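Local structure of N-acetylglucosamine 2-epimerase (Xylella fastidiosa, 3GT5) at residues Tyr96-Cys101 with Val105-Asn110; Lys157-Ala162 with Leu239-Gly244; Arg170-Asn175 with Pro247-Glu252; Trp218-Met223 with Trp229-Asp234. The protein probably epimerises or isomerises a sugar, like other members of the N-acylglucosamine 2-epimerase family. All coordinates share one frame; numbering follows the deposited sequence. Where two conformers were deposited one is given.

The four contacts show how chemistry follows place in a helical fold with long connecting loops. Contact 3 is the buried one, its centre about 9 Å from that of the chain, and consists of amides against an imidazole. The others lie farther out and are partly buried. Contacts 1 and 2 share a sheet through neighbouring strands 104-111 and 155-160; the first is a backbone-bonded hairpin, the second a charged bridge with waters. Contacts 3 and 4 meet through the small sheet of strands 170-171 and 220-221, and contact 4, mainly aromatic, is nested inside the loop closed by contact 3. N173 ND2 is hydrogen-bonded to F240 O, joining contacts 2 and 3.

Contact 1 (Tyr96-Cys101 with Val105-Asn110); sequences YAWTLC and VEDDTN
With chi1 at 58°, T99 sets OG1 between its backbone N and carbonyl carbon, where it meets the side chain of E106, whose CG stands opposite the backbone N (chi1 163°). The hydroxyl donates to E106 OE2, with T99 OG1 2.9 Å from that oxygen, which it approaches on the anti side and some way out of the carboxylate plane. H48 bonds the same oxygen through its NE2, so OE2 receives a second donor from a neighbouring strand.

Backbone bonds add to the grip. T99 O accepts from both E106 N (2.9 Å) and D107 N (3.2 Å), and the two donors reach it from the same face of its carbonyl plane. In return D107 O takes W98 N at 3.0 Å, a bent bond, and T99 N in a weaker but straighter one. The W98 side chain runs alongside that of D107, with CD1 3.5 Å from D107 OD2 and the two planes steeply inclined. On the face carrying L100 and V105, aliphatic groups meet instead: A97 CB lies 3.9 Å from V105 CG1. Where the strands part, one water links Y96 O with T109 O, and another joins Y96 N to N110 OD1.

Two residues opposite one mark a classic beta bulge, which occurs twice here: W98 and T99 face D107, and E106 and D107 face T99, within the antiparallel hairpin of strands 99-101 and 104-111.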
# COMPACT_ATOMS: atom_id res chain seq x y z
N TYR A 96 -14.95 -1.49 -11.69
CA TYR A 96 -15.22 -0.70 -10.49
C TYR A 96 -14.94 0.74 -10.79
O TYR A 96 -13.87 1.03 -11.30
CB TYR A 96 -14.32 -1.15 -9.32
CG TYR A 96 -14.68 -2.50 -8.78
CD1 TYR A 96 -15.48 -2.63 -7.65
CD2 TYR A 96 -14.19 -3.67 -9.39
CE1 TYR A 96 -15.82 -3.86 -7.15
CE2 TYR A 96 -14.51 -4.89 -8.92
CZ TYR A 96 -15.33 -5.02 -7.79
OH TYR A 96 -15.66 -6.26 -7.32
N ALA A 97 -15.85 1.62 -10.41
CA ALA A 97 -15.63 3.06 -10.58
C ALA A 97 -14.40 3.48 -9.80
O ALA A 97 -14.29 3.18 -8.62
CB ALA A 97 -16.86 3.85 -10.13
N TRP A 98 -13.50 4.20 -10.47
CA TRP A 98 -12.30 4.78 -9.85
C TRP A 98 -12.64 5.92 -8.89
O TRP A 98 -12.15 5.98 -7.76
CB TRP A 98 -11.34 5.23 -10.98
CG TRP A 98 -9.98 5.70 -10.58
CD1 TRP A 98 -9.43 6.91 -10.86
CD2 TRP A 98 -8.95 4.95 -9.89
NE1 TRP A 98 -8.17 6.99 -10.38
CE2 TRP A 98 -7.83 5.80 -9.78
CE3 TRP A 98 -8.85 3.64 -9.36
CZ2 TRP A 98 -6.65 5.41 -9.17
CZ3 TRP A 98 -7.65 3.26 -8.75
CH2 TRP A 98 -6.57 4.13 -8.66
N THR A 99 -13.47 6.87 -9.36
CA THR A 99 -13.96 7.95 -8.52
C THR A 99 -15.48 8.17 -8.73
O THR A 99 -16.05 7.89 -9.81
CB THR A 99 -13.21 9.25 -8.81
OG1 THR A 99 -13.37 9.55 -10.18
CG2 THR A 99 -11.69 9.17 -8.51
N LEU A 100 -16.13 8.63 -7.67
CA LEU A 100 -17.55 8.90 -7.64
C LEU A 100 -17.74 10.29 -7.11
O LEU A 100 -16.92 10.80 -6.34
CB LEU A 100 -18.30 7.92 -6.74
CG LEU A 100 -18.17 6.41 -6.97
CD1 LEU A 100 -18.42 5.61 -5.69
CD2 LEU A 100 -19.13 5.98 -8.06
N CYS A 101 -18.82 10.93 -7.54
CA CYS A 101 -19.22 12.18 -6.95
C CYS A 101 -20.73 12.10 -6.72
O CYS A 101 -21.51 11.91 -7.66
CB CYS A 101 -18.85 13.36 -7.83
SG CYS A 101 -19.36 14.87 -6.99
N VAL A 105 -20.90 7.99 -10.99
CA VAL A 105 -19.57 7.69 -11.49
C VAL A 105 -18.94 8.92 -12.14
O VAL A 105 -19.52 9.53 -13.05
CB VAL A 105 -19.61 6.53 -12.49
CG1 VAL A 105 -18.22 6.16 -12.98
CG2 VAL A 105 -20.33 5.34 -11.88
N GLU A 106 -17.77 9.31 -11.65
CA GLU A 106 -17.02 10.41 -12.21
C GLU A 106 -15.93 9.91 -13.16
O GLU A 106 -15.75 10.47 -14.24
CB GLU A 106 -16.41 11.29 -11.12
CG GLU A 106 -15.31 12.21 -11.59
CD GLU A 106 -14.59 12.90 -10.45
OE1 GLU A 106 -15.14 13.90 -9.94
OE2 GLU A 106 -13.47 12.47 -10.08
N ASP A 107 -15.17 8.90 -12.75
CA ASP A 107 -14.14 8.32 -13.61
C ASP A 107 -14.36 6.82 -13.59
O ASP A 107 -14.24 6.20 -12.55
CB ASP A 107 -12.75 8.71 -13.12
CG ASP A 107 -11.66 8.21 -14.01
OD1 ASP A 107 -11.96 7.45 -14.96
OD2 ASP A 107 -10.50 8.61 -13.75
N ASP A 108 -14.70 6.25 -14.74
CA ASP A 108 -14.99 4.83 -14.85
C ASP A 108 -13.82 4.04 -15.43
O ASP A 108 -14.00 2.88 -15.80
CB ASP A 108 -16.25 4.59 -15.72
CG ASP A 108 -16.06 5.02 -17.18
OD1 ASP A 108 -14.95 5.48 -17.56
OD2 ASP A 108 -17.02 4.86 -17.96
N THR A 109 -12.64 4.65 -15.48
CA THR A 109 -11.41 3.97 -15.93
C THR A 109 -11.14 2.77 -15.06
O THR A 109 -11.22 2.86 -13.83
CB THR A 109 -10.21 4.88 -15.87
OG1 THR A 109 -10.46 6.05 -16.65
CG2 THR A 109 -8.94 4.16 -16.41
N ASN A 110 -10.83 1.65 -15.72
CA ASN A 110 -10.52 0.38 -15.05
C ASN A 110 -9.03 0.23 -14.75
O ASN A 110 -8.25 -0.07 -15.60
CB ASN A 110 -11.04 -0.80 -15.89
CG ASN A 110 -12.55 -0.94 -15.82
OD1 ASN A 110 -13.10 -1.02 -14.73
ND2 ASN A 110 -13.22 -1.00 -16.98
O HOH W 1 -11.12 1.63 -11.38
O HOH W 2 -12.20 -2.24 -12.50

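Contact 2 (Lys157-Ala162 with Leu239-Gly244); sequences KDEADA and LFRPWG
Charge pairing carries this contact: R241 NH2 lies between two carboxylates, forming salt bridges with D158 OD1 at 2.9 Å and with E159 OE1 at 3.2 Å. Neither is a straight hydrogen bond. Both N-H directions miss their acceptors appreciably, and both are weak by that measure, so the attraction probably owes more to charge than to directed bonding. The arginine reaches across a gap of 11.3 Å between D158 CA and R241 CA because its chain is extended from CG to NE, with chi2 -176° and chi3 -167°. D158 comes from the opposite direction, its carboxylate plane steeply inclined to the guanidinium, whereas the E159 side chain crosses that of R241 at about a right angle.

The outcome is a salt-bridge network tying strand 155-160, part of a five-stranded antiparallel sheet, to the long loop that precedes helix 247-263. Segments 77 residues apart in sequence are thus joined mainly through one side chain.

Water extends the charged pairs. One molecule donates to D158 OD1 and accepts from R241 NE at 2.9 Å; a second donates to E159 OE1 and accepts from R241 NH1 at 3.0 Å. Both water oxygens lie at the guanidinium edge, in its plane, and E159 CB also lies at that edge.

Further partners add to the setting of the arginine. Y231 OH is hydrogen-bonded to R241 NH1, and Y169 engages the guanidinium in a cation-pi contact. R241 O is held by N232 ND2, which helps to hold the loop from which the side chain extends.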
# COMPACT_ATOMS: atom_id res chain seq x y z
N LYS A 157 -1.30 -5.94 -16.95
CA LYS A 157 -1.43 -4.64 -17.62
C LYS A 157 -2.07 -3.64 -16.68
O LYS A 157 -2.72 -4.02 -15.71
CB LYS A 157 -2.28 -4.80 -18.88
CG LYS A 157 -1.68 -5.84 -19.83
CD LYS A 157 -2.37 -5.88 -21.19
CE LYS A 157 -3.82 -6.24 -21.07
NZ LYS A 157 -4.31 -6.86 -22.34
N ASP A 158 -1.92 -2.35 -16.97
CA ASP A 158 -2.31 -1.35 -15.96
C ASP A 158 -3.70 -0.75 -16.06
O ASP A 158 -4.38 -0.57 -15.05
CB ASP A 158 -1.31 -0.22 -15.97
CG ASP A 158 -0.92 0.20 -14.59
OD1 ASP A 158 -1.44 1.26 -14.14
OD2 ASP A 158 -0.09 -0.52 -13.96
N GLU A 159 -4.12 -0.34 -17.25
CA GLU A 159 -5.22 0.60 -17.33
C GLU A 159 -6.03 0.38 -18.62
O GLU A 159 -5.45 0.34 -19.68
CB GLU A 159 -4.70 2.04 -17.32
CG GLU A 159 -5.82 3.11 -17.39
CD GLU A 159 -5.32 4.49 -17.73
OE1 GLU A 159 -4.19 4.85 -17.29
OE2 GLU A 159 -6.09 5.25 -18.39
N ALA A 160 -7.35 0.26 -18.49
CA ALA A 160 -8.26 0.06 -19.61
C ALA A 160 -9.48 0.97 -19.43
O ALA A 160 -9.87 1.35 -18.30
CB ALA A 160 -8.65 -1.43 -19.74
N ASP A 161 -10.07 1.36 -20.55
CA ASP A 161 -11.30 2.06 -20.51
C ASP A 161 -12.46 1.16 -20.11
O ASP A 161 -12.29 -0.01 -19.86
CB ASP A 161 -11.54 2.81 -21.85
CG ASP A 161 -11.94 1.89 -23.03
OD1 ASP A 161 -12.23 0.68 -22.90
OD2 ASP A 161 -11.97 2.44 -24.17
N ALA A 162 -13.67 1.73 -20.07
CA ALA A 162 -14.86 0.96 -19.66
C ALA A 162 -15.29 -0.20 -20.61
O ALA A 162 -15.97 -1.12 -20.19
CB ALA A 162 -16.03 1.92 -19.38
N LEU A 239 0.28 11.36 -8.15
CA LEU A 239 0.06 10.62 -6.89
C LEU A 239 0.36 9.13 -6.99
O LEU A 239 0.95 8.55 -6.08
CB LEU A 239 -1.40 10.82 -6.39
CG LEU A 239 -1.83 10.21 -5.04
CD1 LEU A 239 -0.90 10.58 -3.90
CD2 LEU A 239 -3.31 10.61 -4.68
N PHE A 240 -0.00 8.51 -8.11
CA PHE A 240 0.21 7.07 -8.29
C PHE A 240 1.37 6.72 -9.20
O PHE A 240 1.87 5.59 -9.13
CB PHE A 240 -1.07 6.41 -8.82
CG PHE A 240 -2.25 6.57 -7.88
CD1 PHE A 240 -2.34 5.81 -6.73
CD2 PHE A 240 -3.21 7.52 -8.11
CE1 PHE A 240 -3.42 5.97 -5.83
CE2 PHE A 240 -4.30 7.68 -7.21
CZ PHE A 240 -4.39 6.89 -6.09
N ARG A 241 1.79 7.67 -10.04
CA ARG A 241 2.81 7.44 -11.06
C ARG A 241 3.83 8.60 -11.04
O ARG A 241 4.02 9.30 -12.04
CB ARG A 241 2.18 7.35 -12.46
CG ARG A 241 1.30 6.10 -12.66
CD ARG A 241 0.80 6.03 -14.08
NE ARG A 241 -0.27 5.04 -14.21
CZ ARG A 241 -0.96 4.80 -15.32
NH1 ARG A 241 -0.70 5.45 -16.47
NH2 ARG A 241 -1.91 3.87 -15.30
N PRO A 242 4.54 8.75 -9.90
CA PRO A 242 5.53 9.81 -9.77
C PRO A 242 6.76 9.51 -10.61
O PRO A 242 6.97 8.37 -11.02
CB PRO A 242 5.88 9.77 -8.27
CG PRO A 242 5.66 8.39 -7.86
CD PRO A 242 4.49 7.89 -8.71
N TRP A 243 7.58 10.51 -10.88
CA TRP A 243 8.83 10.25 -11.60
C TRP A 243 9.98 9.96 -10.64
O TRP A 243 10.12 10.63 -9.61
CB TRP A 243 9.22 11.43 -12.50
CG TRP A 243 10.43 11.08 -13.37
CD1 TRP A 243 10.39 10.48 -14.60
CD2 TRP A 243 11.82 11.30 -13.09
NE1 TRP A 243 11.67 10.27 -15.08
CE2 TRP A 243 12.56 10.78 -14.18
CE3 TRP A 243 12.53 11.87 -12.00
CZ2 TRP A 243 13.96 10.84 -14.23
CZ3 TRP A 243 13.92 11.92 -12.05
CH2 TRP A 243 14.62 11.39 -13.14
N GLY A 244 10.85 9.01 -11.00
CA GLY A 244 12.10 8.75 -10.27
C GLY A 244 12.03 7.42 -9.54
O GLY A 244 10.93 6.83 -9.45
O HOH W 3 -0.85 3.13 -12.12
O HOH W 4 -2.11 4.48 -18.93

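Contact 3 (Arg170-Asn175 with Pro247-Glu252); sequences RGQNAN and PGHQTE
The imidazole of H249 receives two amide side chains, Q172 toward its CG-ND1 side and N173 toward CE1 and NE2. Q172 NE2 comes within 3.3 Å of H249 ND1, with the amide plane turned 45° from the ring. The N173 side chain crosses that of H249 at about a right angle, the amide plane 57° from the ring; its ND2 lies 3.5 Å from H249 CE1, while its OD1 is 3.6 Å from H249 NE2. The two asparagine atoms therefore pass close to the same stretch of ring, in van der Waals contact.

Torsions explain how Q172 arrives. Its CG sits between backbone N and carbonyl carbon (chi1 81°) and the chain bends again at chi2, so the amide is folded over toward H249. N173 instead turns CG opposite its backbone N, which carries its end nearer the histidine than its CB would suggest.

Beyond the two segments, E219 bonds directly to both partners, its OE2 to H249 ND1 and its OE1 to Q172 NE2, so one carboxylate spans the histidine and the glutamine and would be expected to set the orientation of both. Q172 OE1 takes W253 NE1, which probably steadies the other end of the amide, and N173 ND2 gives its hydrogen bond to F240 O.

H249 stands on helix 247-263 and meets the first turn of helix 172-189, where strand 170-171 ends; M176 of that helix also touches it, and helix 309-326 contributes W310, whose ring meets that of H249 at a shallow angle.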
# COMPACT_ATOMS: atom_id res chain seq x y z
N ARG A 170 2.84 0.25 -18.92
CA ARG A 170 3.01 -0.85 -18.00
C ARG A 170 3.71 -0.29 -16.74
O ARG A 170 4.70 0.48 -16.83
CB ARG A 170 3.85 -1.93 -18.65
CG ARG A 170 3.23 -2.54 -19.92
CD ARG A 170 2.00 -3.32 -19.63
NE ARG A 170 1.42 -3.82 -20.90
CZ ARG A 170 0.50 -3.21 -21.62
NH1 ARG A 170 -0.08 -2.07 -21.23
NH2 ARG A 170 0.12 -3.81 -22.75
N GLY A 171 3.24 -0.73 -15.57
CA GLY A 171 3.60 -0.11 -14.31
C GLY A 171 3.93 -1.14 -13.25
O GLY A 171 3.23 -2.16 -13.15
N GLN A 172 4.98 -0.87 -12.46
CA GLN A 172 5.35 -1.81 -11.39
C GLN A 172 4.34 -1.69 -10.23
O GLN A 172 4.11 -2.70 -9.52
CB GLN A 172 6.81 -1.63 -10.92
CG GLN A 172 7.05 -0.49 -9.92
CD GLN A 172 6.69 -0.90 -8.50
OE1 GLN A 172 6.95 -2.05 -8.14
NE2 GLN A 172 6.16 0.02 -7.69
N ASN A 173 3.77 -0.49 -10.02
CA ASN A 173 3.01 -0.20 -8.78
C ASN A 173 1.75 -1.05 -8.62
O ASN A 173 1.52 -1.63 -7.54
CB ASN A 173 2.67 1.30 -8.75
CG ASN A 173 2.44 1.85 -7.36
OD1 ASN A 173 2.47 1.14 -6.38
ND2 ASN A 173 2.26 3.15 -7.27
N ALA A 174 0.96 -1.18 -9.68
CA ALA A 174 -0.21 -2.06 -9.60
C ALA A 174 0.20 -3.54 -9.36
O ALA A 174 -0.48 -4.25 -8.63
CB ALA A 174 -1.12 -1.91 -10.85
N ASN A 175 1.31 -3.98 -9.95
CA ASN A 175 1.80 -5.34 -9.77
C ASN A 175 2.31 -5.58 -8.36
O ASN A 175 2.15 -6.66 -7.79
CB ASN A 175 2.84 -5.63 -10.85
CG ASN A 175 2.18 -5.93 -12.18
OD1 ASN A 175 1.65 -7.02 -12.36
ND2 ASN A 175 2.15 -4.94 -13.11
N PRO A 247 12.30 5.12 -3.17
CA PRO A 247 12.83 4.26 -2.13
C PRO A 247 11.76 3.48 -1.35
O PRO A 247 11.99 2.34 -0.94
CB PRO A 247 13.56 5.25 -1.17
CG PRO A 247 13.15 6.58 -1.58
CD PRO A 247 12.83 6.50 -3.03
N GLY A 248 10.62 4.11 -1.14
CA GLY A 248 9.49 3.51 -0.44
C GLY A 248 9.01 2.26 -1.12
O GLY A 248 8.53 1.34 -0.47
N HIS A 249 9.10 2.24 -2.44
CA HIS A 249 8.72 1.01 -3.18
C HIS A 249 9.77 -0.07 -3.12
O HIS A 249 9.43 -1.27 -3.18
CB HIS A 249 8.25 1.34 -4.62
CG HIS A 249 6.91 1.99 -4.69
ND1 HIS A 249 6.49 2.72 -5.79
CD2 HIS A 249 5.91 2.09 -3.79
CE1 HIS A 249 5.28 3.18 -5.59
NE2 HIS A 249 4.89 2.82 -4.37
N GLN A 250 11.04 0.31 -2.96
CA GLN A 250 12.11 -0.67 -2.84
C GLN A 250 11.94 -1.39 -1.50
O GLN A 250 12.08 -2.63 -1.41
CB GLN A 250 13.51 -0.05 -2.97
CG GLN A 250 13.63 0.98 -4.06
CD GLN A 250 13.24 0.46 -5.42
OE1 GLN A 250 13.67 -0.63 -5.81
NE2 GLN A 250 12.50 1.27 -6.18
N THR A 251 11.70 -0.60 -0.44
CA THR A 251 11.53 -1.17 0.89
C THR A 251 10.22 -1.95 1.01
O THR A 251 10.17 -3.00 1.66
CB THR A 251 11.70 -0.15 2.00
OG1 THR A 251 10.64 0.82 1.94
CG2 THR A 251 13.12 0.52 1.85
N GLU A 252 9.17 -1.44 0.38
CA GLU A 252 7.89 -2.17 0.34
C GLU A 252 8.07 -3.52 -0.32
O GLU A 252 7.52 -4.51 0.16
CB GLU A 252 6.85 -1.35 -0.40
CG GLU A 252 5.44 -1.93 -0.40
CD GLU A 252 4.34 -0.92 -0.73
OE1 GLU A 252 4.59 0.30 -1.03
OE2 GLU A 252 3.15 -1.32 -0.71

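Contact 4 (Trp218-Met223 with Trp229-Asp234); sequences WEHYDM and WDYNRD
The backbones come nearest at H220 and Y231, whose CA atoms are 6.5 Å apart, and from D230 to R233 segment 229-234 folds through a type II beta turn closed by R233 N bonding to D230 O.

The tryptophans of the two segments meet edge-to-face: W229 turns an edge of its six-membered ring toward the face of W218, with centroids 4.8 Å apart and planes at 54°. W229 CE3 stands over the centre of that face, and W229 CZ3 comes to 3.8 Å from W218 CE3. Although the W229 CB points away from 218-223, its ring still returns to the contact (chi1 -63°). W218 NE1 is held by D228 O.

The loop after strand 220-221, which pairs with 170-171 in a two-stranded antiparallel sheet, folds back on W218 and on H220 of the strand. Beside the tryptophans, H220 is sandwiched: Y231 CD2 lies over the centre of one ring face, 3.7 Å from H220 ND1, and E219 CB covers the opposite face. The H220 and Y231 side chains cross at about a right angle, their ring planes 45° apart, and H220 CB meets Y231 CB at 3.7 Å. Both histidine nitrogens have partners, ND1 with Y169 OH and NE2 with P242 O, which probably restrict its rotation. Within the turn, R233 grips D230 OD1 side-on with two nitrogens, NE and NH2, its NE 2.9 Å from that oxygen.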
# COMPACT_ATOMS: atom_id res chain seq x y z
N TRP A 218 12.34 0.38 -11.12
CA TRP A 218 11.80 1.59 -11.74
C TRP A 218 10.28 1.44 -11.89
O TRP A 218 9.77 0.31 -11.96
CB TRP A 218 12.48 1.78 -13.11
CG TRP A 218 12.15 3.04 -13.80
CD1 TRP A 218 11.32 3.18 -14.87
CD2 TRP A 218 12.66 4.36 -13.51
NE1 TRP A 218 11.25 4.49 -15.26
CE2 TRP A 218 12.06 5.24 -14.45
CE3 TRP A 218 13.55 4.88 -12.56
CZ2 TRP A 218 12.31 6.62 -14.45
CZ3 TRP A 218 13.82 6.26 -12.56
CH2 TRP A 218 13.21 7.11 -13.51
N GLU A 219 9.55 2.55 -11.92
CA GLU A 219 8.09 2.50 -11.90
C GLU A 219 7.44 2.22 -13.24
O GLU A 219 6.42 1.53 -13.30
CB GLU A 219 7.50 3.81 -11.40
CG GLU A 219 7.86 4.18 -9.98
CD GLU A 219 7.28 3.26 -8.94
OE1 GLU A 219 6.11 2.83 -9.06
OE2 GLU A 219 8.03 2.91 -7.98
N HIS A 220 8.01 2.78 -14.31
CA HIS A 220 7.30 2.92 -15.60
C HIS A 220 7.96 2.19 -16.76
O HIS A 220 9.15 2.21 -16.91
CB HIS A 220 7.24 4.39 -15.97
CG HIS A 220 6.79 5.25 -14.85
ND1 HIS A 220 5.60 5.02 -14.20
CD2 HIS A 220 7.37 6.31 -14.24
CE1 HIS A 220 5.44 5.95 -13.26
NE2 HIS A 220 6.50 6.73 -13.26
N TYR A 221 7.14 1.51 -17.55
CA TYR A 221 7.63 0.70 -18.64
C TYR A 221 6.75 0.84 -19.90
O TYR A 221 5.63 1.31 -19.87
CB TYR A 221 7.69 -0.79 -18.24
CG TYR A 221 8.48 -1.04 -16.99
CD1 TYR A 221 9.83 -1.41 -17.03
CD2 TYR A 221 7.87 -0.87 -15.75
CE1 TYR A 221 10.55 -1.63 -15.83
CE2 TYR A 221 8.58 -1.08 -14.56
CZ TYR A 221 9.92 -1.45 -14.62
OH TYR A 221 10.65 -1.65 -13.45
N ASP A 222 7.31 0.43 -21.04
CA ASP A 222 6.56 0.39 -22.27
C ASP A 222 5.82 -0.95 -22.38
O ASP A 222 5.93 -1.79 -21.48
CB ASP A 222 7.46 0.68 -23.49
CG ASP A 222 8.54 -0.39 -23.77
OD1 ASP A 222 8.48 -1.56 -23.34
OD2 ASP A 222 9.51 -0.03 -24.50
N MET A 223 5.14 -1.17 -23.51
CA MET A 223 4.35 -2.39 -23.70
C MET A 223 5.18 -3.70 -23.73
O MET A 223 4.63 -4.81 -23.55
CB MET A 223 3.52 -2.24 -25.00
CG MET A 223 4.31 -2.41 -26.31
SD MET A 223 3.17 -2.19 -27.74
CE MET A 223 2.11 -3.62 -27.51
N TRP A 229 12.05 5.75 -19.26
CA TRP A 229 12.74 6.68 -18.36
C TRP A 229 12.08 8.07 -18.28
O TRP A 229 12.41 8.82 -17.38
CB TRP A 229 14.19 6.84 -18.82
CG TRP A 229 15.00 5.62 -18.76
CD1 TRP A 229 15.41 4.86 -19.83
CD2 TRP A 229 15.54 5.00 -17.61
NE1 TRP A 229 16.17 3.82 -19.41
CE2 TRP A 229 16.28 3.88 -18.05
CE3 TRP A 229 15.48 5.28 -16.24
CZ2 TRP A 229 16.95 3.04 -17.16
CZ3 TRP A 229 16.15 4.45 -15.34
CH2 TRP A 229 16.88 3.34 -15.81
N ASP A 230 11.21 8.41 -19.24
CA ASP A 230 10.64 9.75 -19.37
C ASP A 230 9.18 9.89 -18.90
O ASP A 230 8.63 11.00 -18.90
CB ASP A 230 10.72 10.19 -20.83
CG ASP A 230 12.12 10.58 -21.26
OD1 ASP A 230 12.97 10.88 -20.40
OD2 ASP A 230 12.33 10.63 -22.49
N TYR A 231 8.52 8.78 -18.57
CA TYR A 231 7.12 8.86 -18.21
C TYR A 231 6.93 9.75 -16.98
O TYR A 231 7.53 9.50 -15.94
CB TYR A 231 6.54 7.45 -17.95
CG TYR A 231 5.05 7.45 -17.78
CD1 TYR A 231 4.19 7.28 -18.86
CD2 TYR A 231 4.48 7.71 -16.53
CE1 TYR A 231 2.80 7.35 -18.70
CE2 TYR A 231 3.13 7.73 -16.36
CZ TYR A 231 2.28 7.58 -17.44
OH TYR A 231 0.91 7.64 -17.23
N ASN A 232 6.06 10.74 -17.12
CA ASN A 232 5.74 11.74 -16.08
C ASN A 232 6.93 12.57 -15.64
O ASN A 232 6.93 13.12 -14.54
CB ASN A 232 4.97 11.15 -14.89
CG ASN A 232 3.50 11.05 -15.13
OD1 ASN A 232 2.98 11.61 -16.12
ND2 ASN A 232 2.79 10.32 -14.24
N ARG A 233 7.95 12.69 -16.50
CA ARG A 233 9.06 13.57 -16.16
C ARG A 233 8.52 15.01 -15.96
O ARG A 233 8.99 15.73 -15.06
CB ARG A 233 10.15 13.51 -17.23
CG ARG A 233 11.44 14.00 -16.77
CD ARG A 233 12.44 13.95 -17.91
NE ARG A 233 13.06 12.64 -18.16
CZ ARG A 233 14.15 12.19 -17.54
NH1 ARG A 233 14.71 12.88 -16.55
NH2 ARG A 233 14.69 11.04 -17.89
N ASP A 234 7.50 15.39 -16.74
CA ASP A 234 6.88 16.71 -16.60
C ASP A 234 5.68 16.78 -15.65
O ASP A 234 5.13 17.86 -15.46
CB ASP A 234 6.55 17.29 -17.97
CG ASP A 234 7.69 18.16 -18.50
OD1 ASP A 234 8.32 18.92 -17.70
OD2 ASP A 234 7.92 18.14 -19.70